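Lipoate-protein ligase, putative (Streptococcus pneumoniae, PDB 1VQZ) belongs to the lipoate-protein ligase family, pairing a lipoyl protein ligase A/B catalytic domain with a smaller C-terminal domain of the bacterial enzymes. Local coordinates at residues A[21-26]-A[74-79]; A[108-113]-A[134-139]. All coordinates share one frame; numbering follows the deposited sequence.

Interaction 1 of 2, residues A[21-26]-A[74-79]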
ATOM      1  N   ASN A  21      11.269   9.232  12.093  1.00 31.13           N
ATOM      2  CA  ASN A  21      11.612   8.415  10.922  1.00 30.21           C
ATOM      3  C   ASN A  21      11.579   6.903  11.185  1.00 31.99           C
ATOM      4  O   ASN A  21      12.005   6.102  10.318  1.00 31.04           O
ATOM      5  CB  ASN A  21      12.987   8.831  10.363  1.00 27.19           C
ATOM      6  CG  ASN A  21      13.038  10.305   9.945  1.00 33.77           C
ATOM      7  OD1 ASN A  21      12.125  10.842   9.305  1.00 33.25           O
ATOM      8  ND2 ASN A  21      14.103  10.951  10.310  1.00 23.49           N
ATOM      9  N   ASP A  22      11.056   6.519  12.356  1.00 31.73           N
ATOM     10  CA  ASP A  22      10.901   5.130  12.789  1.00 32.07           C
ATOM     11  C   ASP A  22       9.775   4.434  12.029  1.00 31.82           C
ATOM     12  O   ASP A  22       8.604   4.616  12.307  1.00 30.45           O
ATOM     13  CB  ASP A  22      10.681   5.123  14.314  1.00 36.92           C
ATOM     14  CG  ASP A  22      10.656   3.702  14.968  1.00 39.84           C
ATOM     15  OD1 ASP A  22      10.283   2.692  14.362  1.00 40.18           O
ATOM     16  OD2 ASP A  22      10.944   3.638  16.190  1.00 56.63           O
ATOM     17  N   THR A  23      10.160   3.610  11.059  1.00 30.08           N
ATOM     18  CA  THR A  23       9.217   3.088  10.103  1.00 30.61           C
ATOM     19  C   THR A  23       8.031   2.389  10.775  1.00 29.72           C
ATOM     20  O   THR A  23       6.862   2.678  10.476  1.00 31.34           O
ATOM     21  CB  THR A  23       9.912   2.130   9.089  1.00 31.27           C
ATOM     22  OG1 THR A  23      10.980   2.815   8.422  1.00 27.92           O
ATOM     23  CG2 THR A  23       8.921   1.635   8.045  1.00 33.27           C
ATOM     24  N   ALA A  24       8.322   1.464  11.659  1.00 29.92           N
ATOM     25  CA  ALA A  24       7.263   0.724  12.312  1.00 31.11           C
ATOM     26  C   ALA A  24       6.346   1.614  13.166  1.00 31.51           C
ATOM     27  O   ALA A  24       5.126   1.427  13.160  1.00 31.44           O
ATOM     28  CB  ALA A  24       7.846  -0.385  13.129  1.00 32.33           C
ATOM     29  N   PHE A  25       6.923   2.599  13.856  1.00 27.81           N
ATOM     30  CA  PHE A  25       6.170   3.564  14.624  1.00 26.05           C
ATOM     31  C   PHE A  25       5.242   4.387  13.703  1.00 28.79           C
ATOM     32  O   PHE A  25       4.047   4.584  13.990  1.00 28.59           O
ATOM     33  CB  PHE A  25       7.106   4.498  15.422  1.00 29.89           C
ATOM     34  CG  PHE A  25       6.369   5.623  16.092  1.00 28.75           C
ATOM     35  CD1 PHE A  25       5.658   5.395  17.259  1.00 30.36           C
ATOM     36  CD2 PHE A  25       6.312   6.877  15.506  1.00 29.03           C
ATOM     37  CE1 PHE A  25       4.937   6.421  17.846  1.00 29.74           C
ATOM     38  CE2 PHE A  25       5.578   7.899  16.070  1.00 30.37           C
ATOM     39  CZ  PHE A  25       4.877   7.661  17.238  1.00 30.14           C
ATOM     40  N   ASN A  26       5.804   4.854  12.600  1.00 29.52           N
ATOM     41  CA  ASN A  26       5.096   5.710  11.658  1.00 30.35           C
ATOM     42  C   ASN A  26       3.889   5.024  11.041  1.00 29.71           C
ATOM     43  O   ASN A  26       2.815   5.653  10.822  1.00 28.99           O
ATOM     44  CB  ASN A  26       6.027   6.170  10.538  1.00 28.96           C
ATOM     45  CG  ASN A  26       7.059   7.243  10.976  1.00 30.01           C
ATOM     46  OD1 ASN A  26       6.995   7.828  12.076  1.00 28.90           O
ATOM     47  ND2 ASN A  26       8.064   7.476  10.084  1.00 26.05           N
ATOM     48  N   GLY A  74      21.169  -2.265   6.692  1.00 30.13           N
ATOM     49  CA  GLY A  74      20.365  -1.636   7.745  1.00 29.67           C
ATOM     50  C   GLY A  74      18.965  -1.184   7.308  1.00 27.68           C
ATOM     51  O   GLY A  74      18.405  -0.271   7.867  1.00 31.36           O
ATOM     52  N   ILE A  75      18.394  -1.825   6.308  1.00 27.23           N
ATOM     53  CA  ILE A  75      17.112  -1.390   5.731  1.00 27.89           C
ATOM     54  C   ILE A  75      15.993  -2.065   6.529  1.00 28.77           C
ATOM     55  O   ILE A  75      16.039  -3.288   6.708  1.00 30.26           O
ATOM     56  CB  ILE A  75      17.092  -1.785   4.233  1.00 26.32           C
ATOM     57  CG1 ILE A  75      18.216  -1.025   3.478  1.00 23.61           C
ATOM     58  CG2 ILE A  75      15.728  -1.500   3.544  1.00 32.99           C
ATOM     59  CD1 ILE A  75      18.419  -1.470   2.052  1.00 31.32           C
ATOM     60  N   GLU A  76      15.021  -1.297   7.028  1.00 30.29           N
ATOM     61  CA  GLU A  76      13.810  -1.882   7.682  1.00 31.12           C
ATOM     62  C   GLU A  76      12.950  -2.618   6.643  1.00 30.30           C
ATOM     63  O   GLU A  76      12.905  -2.206   5.502  1.00 30.27           O
ATOM     64  CB  GLU A  76      12.938  -0.788   8.306  1.00 33.12           C
ATOM     65  CG  GLU A  76      13.605   0.231   9.246  1.00 32.63           C
ATOM     66  CD  GLU A  76      14.132  -0.380  10.502  1.00 40.16           C
ATOM     67  OE1 GLU A  76      13.735  -1.494  10.826  1.00 43.18           O
ATOM     68  OE2 GLU A  76      14.965   0.244  11.183  1.00 39.65           O
ATOM     69  N   VAL A  77      12.288  -3.702   7.041  1.00 31.24           N
ATOM     70  CA  VAL A  77      11.269  -4.375   6.249  1.00 28.29           C
ATOM     71  C   VAL A  77       9.957  -4.386   7.051  1.00 29.08           C
ATOM     72  O   VAL A  77       9.861  -5.069   8.102  1.00 27.04           O
ATOM     73  CB  VAL A  77      11.714  -5.811   5.802  1.00 27.91           C
ATOM     74  CG1 VAL A  77      10.631  -6.540   5.067  1.00 26.18           C
ATOM     75  CG2 VAL A  77      12.972  -5.746   4.966  1.00 31.62           C
ATOM     76  N   VAL A  78       8.939  -3.680   6.523  1.00 29.78           N
ATOM     77  CA  VAL A  78       7.623  -3.597   7.173  1.00 31.70           C
ATOM     78  C   VAL A  78       6.483  -3.808   6.178  1.00 29.48           C
ATOM     79  O   VAL A  78       6.520  -3.295   5.067  1.00 31.26           O
ATOM     80  CB  VAL A  78       7.489  -2.239   7.925  1.00 31.56           C
ATOM     81  CG1 VAL A  78       6.157  -2.106   8.666  1.00 27.65           C
ATOM     82  CG2 VAL A  78       8.673  -2.042   8.916  1.00 35.69           C
ATOM     83  N   ARG A  79       5.508  -4.618   6.556  1.00 28.60           N
ATOM     84  CA  ARG A  79       4.325  -4.858   5.740  1.00 27.38           C
ATOM     85  C   ARG A  79       3.314  -3.771   6.028  1.00 28.00           C
ATOM     86  O   ARG A  79       2.981  -3.517   7.171  1.00 27.13           O
ATOM     87  CB  ARG A  79       3.755  -6.226   6.070  1.00 26.35           C
ATOM     88  CG  ARG A  79       2.566  -6.656   5.262  1.00 28.07           C
ATOM     89  CD  ARG A  79       1.951  -7.869   5.857  1.00 26.90           C
ATOM     90  NE  ARG A  79       2.763  -9.103   5.846  1.00 29.09           N
ATOM     91  CZ  ARG A  79       3.015  -9.865   4.779  1.00 29.37           C
ATOM     92  NH1 ARG A  79       2.622  -9.507   3.564  1.00 25.74           N
ATOM     93  NH2 ARG A  79       3.693 -11.000   4.933  1.00 29.44           N
TER
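Thr23, in the first turn of helix 23-36, reaches across to Glu76 and Val78 on strand 76-79, and the two branches of its side chain divide the work. The methyl branch does the tight packing: CG2 of Thr23 lies 3.8 Å from CG2 of Val78 and 4.1 Å from CB of the same valine. A chi1 of -57° sets this methyl anti to the backbone N of Thr23, while Val78 turns its own CG2 beside its backbone N; methyl meets methyl as the two side chains run past each other in opposite senses. Ala24 adds only a marginal touch, its backbone N standing 4.5 Å from Val78 CG2. On the hydroxyl branch the contact is equally close but differently made. OG1 of Thr23 sits 3.8 Å from CG of Glu76, a meeting with the aliphatic stem rather than with the carboxylate, because the glutamate chain bends at chi2 (-65°) and carries its acid group off toward Lys50, with which it forms a salt bridge. The hydroxyl itself is hydrogen-bonded to Ser52 on the neighbouring strand 52-55.

The looser side is the more polar one, where Glu76 is partly exposed. There Asp22, the N-cap of the helix, accepts a weak capping bond from Phe25 N to its OD1 (3.4 Å), while OD2 is paired with Lys241. The two acids approach no closer than 6.2 Å, between OD1 of Asp22 and OE2 of Glu76, and each has a lysine that probably offsets its charge. No hydrogen bond joins the two segments directly: helix and edge strand are held together here by van der Waals packing, with the polar groups bonded to third parties such as Ser52 and Lys50.

Interaction 2 of 2, residues A[108-113]-A[134-139]; sequences FDFKSF and NDLEID
Phe110 supplies nearly all of the contact from the helical side, laying the far end of its ring against Leu136 and the chain just before it. The apolar part is a single pairing, CZ of Phe110 against CG of Leu136 at 4.0 Å. With chi1 at -175° the ring stands anti to the backbone N of Phe110 and extends toward strand 135-138, whereas Leu136 sends CG out beside its own backbone N to meet it; the two side chains pass in opposite directions. Both are buried, and Phe130 of strand 128-131 and Phe143 of strand 141-151 also pack on the leucine.

A second kind of contact sets the ring against backbone. CE2 of Phe110 comes 3.8 Å from the carbonyl carbon C of Asn134 and equally near to N of Asp135, an oblique approach to the peptide unit joining these two residues. In Asn134 and Asp135 the bond to CB is directed away from the helix, and OD1 of Asn134 is taken up by a hydrogen bond from ND2 of Asn146.

No hydrogen bond crosses from one segment to the other; those within the helical segment tie its own first turn together. Asp109 N donates to OG of Ser112 over 2.8 Å in a nearly straight bond (172°), and Ser112 N returns one of 3.1 Å to OD1 of Asp109. These reciprocal bonds form a capping box that ties off the start of the helix right beside Phe110. A backbone bond of 3.1 Å from Phe113 N to Asp109 O begins the helical turn. What results is a helix packed on a beta-sheet: a capped N-terminus, with a phenylalanine in the first turn leaning on the second strand in from one edge of the eight-stranded mixed sheet of the catalytic domain.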
ATOM      1  N   PHE A 108     -12.868  13.644   0.115  1.00 37.64           N
ATOM      2  CA  PHE A 108     -11.564  14.065   0.567  1.00 31.65           C
ATOM      3  C   PHE A 108     -10.661  12.884   0.358  1.00 32.85           C
ATOM      4  O   PHE A 108     -10.673  11.915   1.162  1.00 29.18           O
ATOM      5  CB  PHE A 108     -11.637  14.469   2.033  1.00 31.56           C
ATOM      6  CG  PHE A 108     -10.334  14.950   2.597  1.00 34.42           C
ATOM      7  CD1 PHE A 108      -9.819  16.164   2.207  1.00 32.56           C
ATOM      8  CD2 PHE A 108      -9.641  14.204   3.554  1.00 30.98           C
ATOM      9  CE1 PHE A 108      -8.611  16.637   2.744  1.00 36.77           C
ATOM     10  CE2 PHE A 108      -8.467  14.657   4.087  1.00 31.42           C
ATOM     11  CZ  PHE A 108      -7.950  15.890   3.693  1.00 34.14           C
ATOM     12  N   ASP A 109      -9.902  12.933  -0.740  1.00 28.25           N
ATOM     13  CA  ASP A 109      -9.263  11.742  -1.287  1.00 29.99           C
ATOM     14  C   ASP A 109      -8.098  12.168  -2.157  1.00 33.45           C
ATOM     15  O   ASP A 109      -7.746  13.339  -2.147  1.00 28.32           O
ATOM     16  CB  ASP A 109     -10.238  10.896  -2.087  1.00 30.72           C
ATOM     17  CG  ASP A 109     -11.003  11.690  -3.149  1.00 39.10           C
ATOM     18  OD1 ASP A 109     -10.535  12.762  -3.627  1.00 34.87           O
ATOM     19  OD2 ASP A 109     -12.116  11.218  -3.473  1.00 35.01           O
ATOM     20  N   PHE A 110      -7.484  11.217  -2.857  1.00 34.00           N
ATOM     21  CA  PHE A 110      -6.292  11.490  -3.648  1.00 37.44           C
ATOM     22  C   PHE A 110      -6.568  12.583  -4.646  1.00 37.09           C
ATOM     23  O   PHE A 110      -5.799  13.539  -4.750  1.00 37.09           O
ATOM     24  CB  PHE A 110      -5.804  10.240  -4.402  1.00 38.36           C
ATOM     25  CG  PHE A 110      -4.496  10.453  -5.133  1.00 40.33           C
ATOM     26  CD1 PHE A 110      -3.374  10.901  -4.454  1.00 42.12           C
ATOM     27  CD2 PHE A 110      -4.395  10.214  -6.493  1.00 44.31           C
ATOM     28  CE1 PHE A 110      -2.180  11.107  -5.111  1.00 41.60           C
ATOM     29  CE2 PHE A 110      -3.198  10.415  -7.164  1.00 48.10           C
ATOM     30  CZ  PHE A 110      -2.086  10.851  -6.472  1.00 40.10           C
ATOM     31  N   LYS A 111      -7.653  12.422  -5.392  1.00 38.75           N
ATOM     32  CA  LYS A 111      -8.083  13.437  -6.356  1.00 40.90           C
ATOM     33  C   LYS A 111      -8.092  14.833  -5.753  1.00 41.02           C
ATOM     34  O   LYS A 111      -7.644  15.771  -6.379  1.00 43.65           O
ATOM     35  CB  LYS A 111      -9.483  13.131  -6.875  1.00 41.76           C
ATOM     36  CG  LYS A 111      -9.555  11.861  -7.709  1.00 49.34           C
ATOM     37  N   SER A 112      -8.608  14.984  -4.540  1.00 39.17           N
ATOM     38  CA  SER A 112      -8.680  16.308  -3.956  1.00 39.02           C
ATOM     39  C   SER A 112      -7.310  16.831  -3.493  1.00 37.64           C
ATOM     40  O   SER A 112      -7.073  18.029  -3.532  1.00 37.26           O
ATOM     41  CB  SER A 112      -9.748  16.379  -2.846  1.00 40.70           C
ATOM     42  OG  SER A 112      -9.537  15.490  -1.791  1.00 36.35           O
ATOM     43  N   PHE A 113      -6.421  15.930  -3.073  1.00 36.72           N
ATOM     44  CA  PHE A 113      -5.026  16.267  -2.679  1.00 35.03           C
ATOM     45  C   PHE A 113      -4.182  16.668  -3.882  1.00 34.55           C
ATOM     46  O   PHE A 113      -3.260  17.491  -3.791  1.00 34.65           O
ATOM     47  CB  PHE A 113      -4.427  15.041  -1.983  1.00 33.61           C
ATOM     48  CG  PHE A 113      -2.955  15.146  -1.620  1.00 35.17           C
ATOM     49  CD1 PHE A 113      -2.497  16.102  -0.739  1.00 34.74           C
ATOM     50  CD2 PHE A 113      -2.028  14.227  -2.156  1.00 34.03           C
ATOM     51  CE1 PHE A 113      -1.125  16.151  -0.367  1.00 33.32           C
ATOM     52  CE2 PHE A 113      -0.671  14.263  -1.812  1.00 38.20           C
ATOM     53  CZ  PHE A 113      -0.203  15.218  -0.911  1.00 34.01           C
ATOM     54  N   ASN A 134      -4.435   7.020 -10.138  1.00 62.50           N
ATOM     55  CA  ASN A 134      -3.593   6.798  -8.947  1.00 59.63           C
ATOM     56  C   ASN A 134      -2.132   7.277  -9.067  1.00 55.71           C
ATOM     57  O   ASN A 134      -1.245   6.764  -8.356  1.00 53.50           O
ATOM     58  CB  ASN A 134      -3.645   5.303  -8.565  1.00 59.83           C
ATOM     59  CG  ASN A 134      -4.995   4.904  -7.986  1.00 61.33           C
ATOM     60  OD1 ASN A 134      -5.255   5.119  -6.806  1.00 51.64           O
ATOM     61  ND2 ASN A 134      -5.868   4.339  -8.825  1.00 65.97           N
ATOM     62  N   ASP A 135      -1.890   8.245  -9.956  1.00 52.62           N
ATOM     63  CA  ASP A 135      -0.571   8.874 -10.070  1.00 53.34           C
ATOM     64  C   ASP A 135      -0.540  10.284 -10.677  1.00 51.70           C
ATOM     65  O   ASP A 135      -1.404  10.688 -11.481  1.00 49.77           O
ATOM     66  CB  ASP A 135       0.397   7.973 -10.848  1.00 54.97           C
ATOM     67  CG  ASP A 135      -0.292   7.151 -11.911  1.00 57.36           C
ATOM     68  OD1 ASP A 135      -1.169   7.686 -12.618  1.00 60.15           O
ATOM     69  OD2 ASP A 135       0.049   5.957 -12.021  1.00 60.21           O
ATOM     70  N   LEU A 136       0.494  11.017 -10.267  1.00 48.30           N
ATOM     71  CA  LEU A 136       0.789  12.334 -10.802  1.00 45.51           C
ATOM     72  C   LEU A 136       2.040  12.257 -11.691  1.00 42.06           C
ATOM     73  O   LEU A 136       2.929  11.432 -11.466  1.00 41.91           O
ATOM     74  CB  LEU A 136       1.002  13.321  -9.645  1.00 46.36           C
ATOM     75  CG  LEU A 136      -0.195  13.517  -8.702  1.00 46.47           C
ATOM     76  CD1 LEU A 136       0.195  14.251  -7.412  1.00 44.07           C
ATOM     77  CD2 LEU A 136      -1.298  14.243  -9.394  1.00 49.70           C
ATOM     78  N   GLU A 137       2.121  13.129 -12.681  1.00 39.47           N
ATOM     79  CA  GLU A 137       3.239  13.081 -13.625  1.00 39.00           C
ATOM     80  C   GLU A 137       3.893  14.416 -13.831  1.00 36.16           C
ATOM     81  O   GLU A 137       3.234  15.449 -13.682  1.00 34.63           O
ATOM     82  CB  GLU A 137       2.742  12.632 -14.980  1.00 39.51           C
ATOM     83  CG  GLU A 137       2.632  11.138 -15.139  1.00 46.57           C
ATOM     84  CD  GLU A 137       2.181  10.771 -16.551  1.00 43.28           C
ATOM     85  OE1 GLU A 137       2.071  11.698 -17.380  1.00 46.57           O
ATOM     86  OE2 GLU A 137       1.946   9.570 -16.811  1.00 51.67           O
ATOM     87  N   ILE A 138       5.180  14.387 -14.198  1.00 34.23           N
ATOM     88  CA  ILE A 138       5.859  15.590 -14.687  1.00 33.66           C
ATOM     89  C   ILE A 138       6.545  15.226 -15.986  1.00 35.66           C
ATOM     90  O   ILE A 138       7.410  14.336 -16.018  1.00 32.71           O
ATOM     91  CB  ILE A 138       6.920  16.147 -13.708  1.00 35.93           C
ATOM     92  CG1 ILE A 138       6.286  16.601 -12.378  1.00 34.89           C
ATOM     93  CG2 ILE A 138       7.708  17.299 -14.330  1.00 25.83           C
ATOM     94  CD1 ILE A 138       7.333  16.708 -11.233  1.00 32.69           C
ATOM     95  N   ASP A 139       6.155  15.915 -17.049  1.00 35.79           N
ATOM     96  CA  ASP A 139       6.705  15.642 -18.357  1.00 39.00           C
ATOM     97  C   ASP A 139       6.637  14.150 -18.637  1.00 39.73           C
ATOM     98  O   ASP A 139       7.633  13.546 -19.043  1.00 41.00           O
ATOM     99  CB  ASP A 139       8.164  16.135 -18.447  1.00 40.10           C
ATOM    100  CG  ASP A 139       8.680  16.182 -19.894  1.00 45.96           C
ATOM    101  OD1 ASP A 139       7.961  16.721 -20.773  1.00 45.52           O
ATOM    102  OD2 ASP A 139       9.792  15.659 -20.144  1.00 52.57           O
TER

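In the fold
Both contacts set the first turn of a helix against a strand within the catalytic-domain range, yet they share no helix, strand or sheet. Interaction 1 uses strand 76-79, at the edge of the small three-stranded sheet; interaction 2 uses strand 135-138, inside the large mixed sheet. Their centres are 25 Å apart and their nearest atoms about 15 Å, so they do not touch. Each is partly buried, with two buried residues and a more open margin. Interaction 1 joins aliphatic groups beside acids that pair with lysines outside both segments, whereas interaction 2 depends on one aromatic ring. An N-cap aspartate precedes each helix, weakly bonded in 21-26 and part of a reciprocal pair in 108-113.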